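PDB 5ZHH: inositol-1-monophosphatase, which probably hydrolyses inositol monophosphates to free inositol and inorganic phosphate in a metal-dependent reaction. Local coordinates for residues A[12-17]-A[56-61]; A[63-68]-A[80-85]; A[107-112]-A[215-220]. All coordinates share one frame; numbering follows the deposited sequence.

Contact 1. Residues A[12-17]-A[56-61]; sequences TEAALA and EIIRRH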
loop_
_atom_site.group_PDB
_atom_site.type_symbol
_atom_site.label_atom_id
_atom_site.label_comp_id
_atom_site.label_asym_id
_atom_site.label_seq_id
_atom_site.Cartn_x
_atom_site.Cartn_y
_atom_site.Cartn_z
ATOM N N THR A 12 17.438 -3.402 11.000
ATOM C CA THR A 12 16.210 -3.389 10.211
ATOM C C THR A 12 14.986 -3.519 11.110
ATOM O O THR A 12 14.022 -2.755 10.982
ATOM C CB THR A 12 16.242 -4.511 9.174
ATOM O OG1 THR A 12 17.387 -4.345 8.324
ATOM C CG2 THR A 12 14.988 -4.475 8.325
ATOM N N GLU A 13 15.011 -4.476 12.043
ATOM C CA GLU A 13 13.867 -4.645 12.934
ATOM C C GLU A 13 13.701 -3.435 13.846
ATOM O O GLU A 13 12.575 -3.009 14.121
ATOM C CB GLU A 13 14.014 -5.938 13.745
ATOM C CG GLU A 13 12.971 -6.146 14.854
ATOM C CD GLU A 13 11.544 -6.362 14.343
ATOM O OE1 GLU A 13 11.350 -6.566 13.126
ATOM O OE2 GLU A 13 10.609 -6.342 15.176
ATOM N N ALA A 14 14.809 -2.837 14.288
ATOM C CA ALA A 14 14.705 -1.623 15.093
ATOM C C ALA A 14 14.069 -0.492 14.291
ATOM O O ALA A 14 13.222 0.246 14.807
ATOM C CB ALA A 14 16.083 -1.216 15.614
ATOM N N ALA A 15 14.443 -0.362 13.018
ATOM C CA ALA A 15 13.885 0.694 12.179
ATOM C C ALA A 15 12.400 0.477 11.918
ATOM O O ALA A 15 11.613 1.432 11.941
ATOM C CB ALA A 15 14.648 0.760 10.857
ATOM N N LEU A 16 12.002 -0.771 11.648
ATOM C CA LEU A 16 10.597 -1.058 11.386
ATOM C C LEU A 16 9.751 -0.878 12.638
ATOM O O LEU A 16 8.636 -0.347 12.568
ATOM C CB LEU A 16 10.445 -2.474 10.833
ATOM C CG LEU A 16 11.072 -2.671 9.453
ATOM C CD1 LEU A 16 10.954 -4.127 9.017
ATOM C CD2 LEU A 16 10.427 -1.734 8.429
ATOM N N ALA A 17 10.264 -1.316 13.791
ATOM C CA ALA A 17 9.514 -1.156 15.029
ATOM C C ALA A 17 9.331 0.317 15.358
ATOM O O ALA A 17 8.231 0.750 15.731
ATOM C CB ALA A 17 10.224 -1.882 16.171
ATOM N N GLU A 56 16.060 0.213 23.045
ATOM C CA GLU A 56 15.789 -1.056 23.708
ATOM C C GLU A 56 16.231 -2.231 22.845
ATOM O O GLU A 56 16.857 -3.173 23.343
ATOM C CB GLU A 56 14.303 -1.162 24.050
ATOM C CG GLU A 56 13.965 -2.309 25.000
ATOM C CD GLU A 56 13.854 -3.643 24.293
ATOM O OE1 GLU A 56 13.507 -3.647 23.090
ATOM O OE2 GLU A 56 14.115 -4.687 24.939
ATOM N N ILE A 57 15.945 -2.176 21.541
ATOM C CA ILE A 57 16.298 -3.279 20.654
ATOM C C ILE A 57 17.811 -3.390 20.510
ATOM O O ILE A 57 18.387 -4.474 20.667
ATOM C CB ILE A 57 15.603 -3.114 19.288
ATOM C CG1 ILE A 57 14.087 -3.267 19.445
ATOM C CG2 ILE A 57 16.169 -4.097 18.265
ATOM C CD1 ILE A 57 13.289 -2.894 18.206
ATOM N N ILE A 58 18.484 -2.268 20.244
ATOM C CA ILE A 58 19.918 -2.322 19.989
ATOM C C ILE A 58 20.672 -2.778 21.229
ATOM O O ILE A 58 21.594 -3.596 21.142
ATOM C CB ILE A 58 20.433 -0.957 19.502
ATOM C CG1 ILE A 58 19.785 -0.587 18.165
ATOM C CG2 ILE A 58 21.959 -0.972 19.407
ATOM C CD1 ILE A 58 20.248 -1.441 17.018
ATOM N N ARG A 59 20.304 -2.257 22.405
ATOM C CA ARG A 59 21.050 -2.617 23.608
ATOM C C ARG A 59 20.753 -4.045 24.049
ATOM O O ARG A 59 21.610 -4.684 24.665
ATOM C CB ARG A 59 20.767 -1.633 24.750
ATOM C CG ARG A 59 20.637 -0.168 24.324
ATOM C CD ARG A 59 21.058 0.820 25.368
ATOM N NE ARG A 59 20.736 0.368 26.720
ATOM C CZ ARG A 59 20.728 1.156 27.792
ATOM N NH1 ARG A 59 20.977 2.440 27.684
ATOM N NH2 ARG A 59 20.446 0.658 28.987
ATOM N N ARG A 60 19.561 -4.568 23.741
ATOM C CA ARG A 60 19.257 -5.951 24.110
ATOM C C ARG A 60 20.036 -6.942 23.252
ATOM O O ARG A 60 20.498 -7.975 23.753
ATOM C CB ARG A 60 17.751 -6.214 24.001
ATOM C CG ARG A 60 17.358 -7.682 24.183
ATOM C CD ARG A 60 15.861 -7.854 24.405
ATOM N NE ARG A 60 15.069 -6.909 23.626
ATOM C CZ ARG A 60 14.745 -7.084 22.352
ATOM N NH1 ARG A 60 15.150 -8.174 21.712
ATOM N NH2 ARG A 60 14.020 -6.170 21.719
ATOM N N HIS A 61 20.185 -6.655 21.958
ATOM C CA HIS A 61 20.936 -7.556 21.093
ATOM C C HIS A 61 22.439 -7.332 21.200
ATOM O O HIS A 61 23.207 -8.300 21.128
ATOM C CB HIS A 61 20.482 -7.397 19.642
ATOM C CG HIS A 61 19.120 -7.959 19.371
ATOM N ND1 HIS A 61 18.919 -9.275 19.015
ATOM C CD2 HIS A 61 17.894 -7.383 19.395
ATOM C CE1 HIS A 61 17.626 -9.488 18.837
ATOM N NE2 HIS A 61 16.982 -8.357 19.063
#
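Segments 12-17 and 56-61, parts of helices 3-25 and 44-61, run nearly antiparallel, at 156° with their axes 9.6 Å apart, and come nearest at Ala14 and Ile57, whose CA atoms are 6.0 Å from each other. The side-chain contacts are apolar, and Ile57 carries most of them. Its CG1 branch lies anti to the carbonyl carbon (chi1 -67°) and its chain then extends, sending the terminal CD1 across to the opposite helix. There CD1 rests 3.6 Å from Ala14 CA and 3.8 Å from Ala17 CB, touching two small residues three positions apart. The other branch, CG2, meets Ala14 CB at 3.9 Å. Ile58 adds a looser touch of its CD1 on Ala14 CB. The carboxylate of Glu13 points elsewhere, into a salt bridge with Arg140 of the second subunit, and Arg60, which grips the Glu56 carboxylate side-on through NE and NH2, also reaches Asp9 of that subunit through NH1. This helix pair thus borders the subunit interface. On the sheet side, Ala14 and Ala15 lie on Ile106 of strand 103-110, and Thr12 and Ala15 on Val118 of strand 113-121.

Contact 2. Residues A[63-68]-A[80-85]; sequences PQHSIL and NEYLWA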
loop_
_atom_site.group_PDB
_atom_site.type_symbol
_atom_site.label_atom_id
_atom_site.label_comp_id
_atom_site.label_asym_id
_atom_site.label_seq_id
_atom_site.Cartn_x
_atom_site.Cartn_y
_atom_site.Cartn_z
ATOM N N PRO A 63 24.581 -5.577 23.844
ATOM C CA PRO A 63 24.776 -4.827 25.102
ATOM C C PRO A 63 26.131 -4.154 25.231
ATOM O O PRO A 63 26.246 -3.191 25.998
ATOM C CB PRO A 63 24.578 -5.894 26.189
ATOM C CG PRO A 63 24.730 -7.206 25.504
ATOM C CD PRO A 63 24.375 -7.019 24.066
ATOM N N GLN A 64 27.155 -4.623 24.519
ATOM C CA GLN A 64 28.496 -4.056 24.622
ATOM C C GLN A 64 28.755 -2.928 23.630
ATOM O O GLN A 64 29.828 -2.317 23.679
ATOM C CB GLN A 64 29.556 -5.153 24.460
ATOM C CG GLN A 64 29.888 -5.907 25.754
ATOM C CD GLN A 64 28.668 -6.497 26.431
ATOM O OE1 GLN A 64 28.012 -7.382 25.885
ATOM N NE2 GLN A 64 28.355 -6.006 27.626
ATOM N N HIS A 65 27.821 -2.643 22.729
ATOM C CA HIS A 65 28.024 -1.565 21.775
ATOM C C HIS A 65 27.702 -0.215 22.415
ATOM O O HIS A 65 26.950 -0.125 23.388
ATOM C CB HIS A 65 27.149 -1.764 20.535
ATOM C CG HIS A 65 27.515 -2.960 19.711
ATOM N ND1 HIS A 65 27.012 -3.170 18.445
ATOM C CD2 HIS A 65 28.335 -4.007 19.969
ATOM C CE1 HIS A 65 27.508 -4.294 17.958
ATOM N NE2 HIS A 65 28.312 -4.822 18.864
ATOM N N SER A 66 28.260 0.846 21.839
ATOM C CA SER A 66 27.988 2.205 22.289
ATOM C C SER A 66 26.992 2.872 21.346
ATOM O O SER A 66 26.857 2.492 20.180
ATOM C CB SER A 66 29.276 3.034 22.356
ATOM O OG SER A 66 30.091 2.638 23.449
ATOM N N ILE A 67 26.282 3.869 21.876
ATOM C CA ILE A 67 25.227 4.573 21.151
ATOM C C ILE A 67 25.538 6.062 21.082
ATOM O O ILE A 67 25.979 6.658 22.072
ATOM C CB ILE A 67 23.853 4.365 21.820
ATOM C CG1 ILE A 67 23.549 2.875 22.004
ATOM C CG2 ILE A 67 22.760 5.047 20.998
ATOM C CD1 ILE A 67 23.515 2.101 20.723
ATOM N N LEU A 68 25.341 6.652 19.901
ATOM C CA LEU A 68 25.349 8.099 19.708
ATOM C C LEU A 68 23.970 8.556 19.238
ATOM O O LEU A 68 23.466 8.065 18.220
ATOM C CB LEU A 68 26.423 8.532 18.710
ATOM C CG LEU A 68 26.520 10.053 18.531
ATOM C CD1 LEU A 68 26.970 10.738 19.815
ATOM C CD2 LEU A 68 27.468 10.379 17.387
ATOM N N ASN A 80 34.524 3.325 21.405
ATOM C CA ASN A 80 34.223 1.908 21.248
ATOM C C ASN A 80 34.365 1.492 19.790
ATOM O O ASN A 80 34.120 2.277 18.870
ATOM C CB ASN A 80 32.796 1.634 21.742
ATOM C CG ASN A 80 32.463 0.144 21.856
ATOM O OD1 ASN A 80 32.817 -0.672 21.001
ATOM N ND2 ASN A 80 31.750 -0.205 22.918
ATOM N N GLU A 81 34.769 0.238 19.586
ATOM C CA GLU A 81 34.818 -0.300 18.233
ATOM C C GLU A 81 33.461 -0.181 17.549
ATOM O O GLU A 81 33.387 0.113 16.351
ATOM C CB GLU A 81 35.280 -1.756 18.267
ATOM C CG GLU A 81 35.297 -2.429 16.911
ATOM C CD GLU A 81 35.718 -3.883 16.985
ATOM O OE1 GLU A 81 35.668 -4.467 18.089
ATOM O OE2 GLU A 81 36.115 -4.435 15.939
ATOM N N TYR A 82 32.378 -0.388 18.294
ATOM C CA TYR A 82 31.026 -0.341 17.750
ATOM C C TYR A 82 30.288 0.863 18.317
ATOM O O TYR A 82 30.115 0.974 19.537
ATOM C CB TYR A 82 30.267 -1.630 18.067
ATOM C CG TYR A 82 30.907 -2.857 17.469
ATOM C CD1 TYR A 82 30.896 -3.069 16.098
ATOM C CD2 TYR A 82 31.523 -3.806 18.277
ATOM C CE1 TYR A 82 31.478 -4.188 15.542
ATOM C CE2 TYR A 82 32.113 -4.932 17.730
ATOM C CZ TYR A 82 32.086 -5.118 16.362
ATOM O OH TYR A 82 32.668 -6.235 15.810
ATOM N N LEU A 83 29.847 1.752 17.433
ATOM C CA LEU A 83 29.131 2.960 17.824
ATOM C C LEU A 83 27.951 3.135 16.886
ATOM O O LEU A 83 28.141 3.333 15.682
ATOM C CB LEU A 83 30.042 4.197 17.782
ATOM C CG LEU A 83 29.373 5.516 18.182
ATOM C CD1 LEU A 83 28.903 5.442 19.625
ATOM C CD2 LEU A 83 30.318 6.704 17.986
ATOM N N TRP A 84 26.739 3.078 17.437
ATOM C CA TRP A 84 25.521 3.255 16.657
ATOM C C TRP A 84 25.154 4.732 16.635
ATOM O O TRP A 84 25.112 5.384 17.684
ATOM C CB TRP A 84 24.366 2.439 17.238
ATOM C CG TRP A 84 24.522 0.960 17.090
ATOM C CD1 TRP A 84 25.130 0.113 17.967
ATOM C CD2 TRP A 84 24.041 0.145 16.010
ATOM N NE1 TRP A 84 25.073 -1.175 17.498
ATOM C CE2 TRP A 84 24.414 -1.183 16.296
ATOM C CE3 TRP A 84 23.352 0.411 14.822
ATOM C CZ2 TRP A 84 24.113 -2.247 15.445
ATOM C CZ3 TRP A 84 23.050 -0.651 13.974
ATOM C CH2 TRP A 84 23.432 -1.963 14.292
ATOM N N ALA A 85 24.920 5.262 15.441
ATOM C CA ALA A 85 24.506 6.649 15.248
ATOM C C ALA A 85 23.029 6.626 14.873
ATOM O O ALA A 85 22.673 6.212 13.761
ATOM C CB ALA A 85 25.354 7.334 14.177
#
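Ser66 and Trp84 stand at the centre of a parallel backbone ladder in which 66-68 pairs with 83-85. Ser66 N donates to Tyr82 O at 3.0 Å, Ser66 O accepts from Trp84 N at 2.8 Å, and Leu68 N donates to Trp84 O at 2.6 Å; the ladder runs on through a bond between Leu68 and Ile86. Ile67 instead bonds through its backbone to Leu75 of the strand on the other side, and its O also accepts from Gln78 NE2. Asn80 ties the two segments through its amide. Its ND2 donates to Gln64 O at 3.0 Å, in the carbonyl plane, and more weakly to Ser66 OG, whose stronger partner is the carbonyl of Asn77. Asn80 OD1 accepts from Tyr82 N at 2.8 Å, making an Asx turn that leads into strand 82-90. In the large mixed sheet of the inositol monophosphatase fold, 66-69 and 82-90 are the one parallel pair of neighbours. An aromatic cluster flanks them. His65 CG lies anti to the carbonyl carbon (chi1 -66°), which sets the imidazole against Tyr82 with ND1 towards the indole. ND1 accepts from Trp84 NE1 at 2.9 Å, the donor almost exactly in the imidazole plane. Tyr82 CB sits 3.5 Å from the imidazole centroid, and its ring forms an offset stack, the planes 18° apart. Phe62 stacks on His65 as well. Ile67 CD1 lies 3.6 Å from Trp84 CB. On the reverse face Leu83 CD1 fits between Ser66 CB and Leu68 CB.

Contact 3. Residues A[107-112]-A[215-220]; sequences GLLING and DVVAGV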
loop_
_atom_site.group_PDB
_atom_site.type_symbol
_atom_site.label_atom_id
_atom_site.label_comp_id
_atom_site.label_asym_id
_atom_site.label_seq_id
_atom_site.Cartn_x
_atom_site.Cartn_y
_atom_site.Cartn_z
ATOM N N GLY A 107 22.498 3.875 11.877
ATOM C CA GLY A 107 23.780 3.568 11.276
ATOM C C GLY A 107 24.747 3.037 12.314
ATOM O O GLY A 107 24.674 3.389 13.493
ATOM N N LEU A 108 25.653 2.174 11.869
ATOM C CA LEU A 108 26.672 1.615 12.744
ATOM C C LEU A 108 28.036 2.038 12.228
ATOM O O LEU A 108 28.367 1.788 11.063
ATOM C CB LEU A 108 26.575 0.089 12.824
ATOM C CG LEU A 108 27.742 -0.565 13.581
ATOM C CD1 LEU A 108 27.767 -0.096 15.033
ATOM C CD2 LEU A 108 27.662 -2.094 13.518
ATOM N N LEU A 109 28.816 2.675 13.102
ATOM C CA LEU A 109 30.216 2.988 12.857
ATOM C C LEU A 109 31.079 1.892 13.469
ATOM O O LEU A 109 30.935 1.566 14.654
ATOM C CB LEU A 109 30.597 4.344 13.464
ATOM C CG LEU A 109 29.889 5.611 12.981
ATOM C CD1 LEU A 109 29.989 6.703 14.039
ATOM C CD2 LEU A 109 30.492 6.100 11.664
ATOM N N ILE A 110 31.955 1.309 12.660
ATOM C CA ILE A 110 32.942 0.349 13.134
ATOM C C ILE A 110 34.304 1.023 13.031
ATOM O O ILE A 110 34.771 1.344 11.928
ATOM C CB ILE A 110 32.887 -0.969 12.355
ATOM C CG1 ILE A 110 31.490 -1.581 12.499
ATOM C CG2 ILE A 110 33.964 -1.927 12.855
ATOM C CD1 ILE A 110 31.290 -2.883 11.750
ATOM N N ASN A 111 34.922 1.271 14.188
ATOM C CA ASN A 111 36.160 2.040 14.271
ATOM C C ASN A 111 35.995 3.386 13.569
ATOM O O ASN A 111 36.883 3.856 12.855
ATOM C CB ASN A 111 37.334 1.244 13.696
ATOM C CG ASN A 111 37.610 -0.036 14.476
ATOM O OD1 ASN A 111 37.588 -0.048 15.708
ATOM N ND2 ASN A 111 37.833 -1.129 13.756
ATOM N N GLY A 112 34.839 4.014 13.789
ATOM C CA GLY A 112 34.539 5.324 13.245
ATOM C C GLY A 112 34.184 5.382 11.779
ATOM O O GLY A 112 34.114 6.478 11.218
ATOM N N ASP A 215 22.505 11.939 11.256
ATOM C CA ASP A 215 21.819 12.255 10.006
ATOM C C ASP A 215 22.388 11.487 8.820
ATOM O O ASP A 215 21.674 11.271 7.833
ATOM C CB ASP A 215 21.904 13.754 9.682
ATOM C CG ASP A 215 21.169 14.644 10.684
ATOM O OD1 ASP A 215 20.155 14.206 11.270
ATOM O OD2 ASP A 215 21.602 15.814 10.836
ATOM N N VAL A 216 23.669 11.114 8.853
ATOM C CA VAL A 216 24.351 10.714 7.628
ATOM C C VAL A 216 24.977 9.323 7.681
ATOM O O VAL A 216 25.232 8.747 6.611
ATOM C CB VAL A 216 25.420 11.753 7.220
ATOM C CG1 VAL A 216 24.785 13.129 7.026
ATOM C CG2 VAL A 216 26.538 11.816 8.246
ATOM N N VAL A 217 25.249 8.755 8.859
ATOM C CA VAL A 217 26.045 7.528 8.920
ATOM C C VAL A 217 25.366 6.403 8.141
ATOM O O VAL A 217 25.992 5.740 7.305
ATOM C CB VAL A 217 26.313 7.127 10.383
ATOM C CG1 VAL A 217 26.796 5.676 10.464
ATOM C CG2 VAL A 217 27.343 8.059 10.998
ATOM N N ALA A 218 24.069 6.186 8.381
ATOM C CA ALA A 218 23.365 5.120 7.667
ATOM C C ALA A 218 23.355 5.371 6.163
ATOM O O ALA A 218 23.601 4.453 5.371
ATOM C CB ALA A 218 21.936 4.986 8.185
ATOM N N GLY A 219 23.097 6.620 5.756
ATOM C CA GLY A 219 23.021 6.936 4.339
ATOM C C GLY A 219 24.354 6.835 3.629
ATOM O O GLY A 219 24.400 6.522 2.436
ATOM N N VAL A 220 25.452 7.089 4.342
ATOM C CA VAL A 220 26.768 7.058 3.707
ATOM C C VAL A 220 27.094 5.649 3.221
ATOM O O VAL A 220 27.500 5.454 2.068
ATOM C CB VAL A 220 27.845 7.603 4.665
ATOM C CG1 VAL A 220 29.233 7.204 4.191
ATOM C CG2 VAL A 220 27.746 9.132 4.755
#
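Where strand 103-110 of the large sheet packs against helix 213-225, Gly107 and Val217 meet in a helix-on-sheet contact inside the layered alpha/beta fold of the inositol monophosphatases. The first turns of the helix carry Trp-Asp-Val-Val-Ala-Gly, residues 214-219, which closely resembles the WDxAAG motif of the family. The short axes stand almost square to each other, at 83°, and approach to 6.8 Å. Such closeness depends on Gly107: with no side chain in the way, the helix backbone comes down until the CA atoms of Gly107 and Ala218 are 4.0 Å apart. Two methyls then rest on the bare strand, Val217 CG1 at 3.8 Å from Gly107 CA and Ala218 CB at 3.9 Å from the same atom. Val217 divides its work between its branches. CG1, anti to the backbone N (chi1 164°), covers Gly107, whereas CG2 turns to Leu109 and meets its CD2 at 3.8 Å. The side chains of Leu109 and Val217 cross at about a right angle, with Leu109 CG also touching the valine, so Leu109 walls off one flank of Val217. The contact is buried and held by apolar packing. At the start of the helix, Asp215 brings its carboxylate close to those of Asp87 and Asp90, a grouping consistent with the metal site known from relatives. Val217 also lies on Ala85 of the adjacent strand 82-90, and Ala218 on Ile119 of strand 113-121, so the helix spans three neighbouring strands of the sheet.

How the contacts relate
The three contacts follow one another along the chain and build up layers around the large mixed sheet. Contact 1 pairs the two N-terminal helices; contact 2, about 13 Å away between centres, pairs strand 66-69, which follows helix 44-61, with strand 82-90, and the two touch where Ile58 CG2 packs on Trp84 CD1. Contact 3 lies about 11 Å from contact 2 between centres and shares its sheet, since strands 82-90 and 103-110 are neighbours joined by probable backbone hydrogen bonds. Contacts 1 and 3 do not touch, their nearest atoms being about 7 Å apart. Helices 3-25 and 44-61 thus cover one face, and helix 213-225 the other, bringing Asp215 towards the end of strand 82-90.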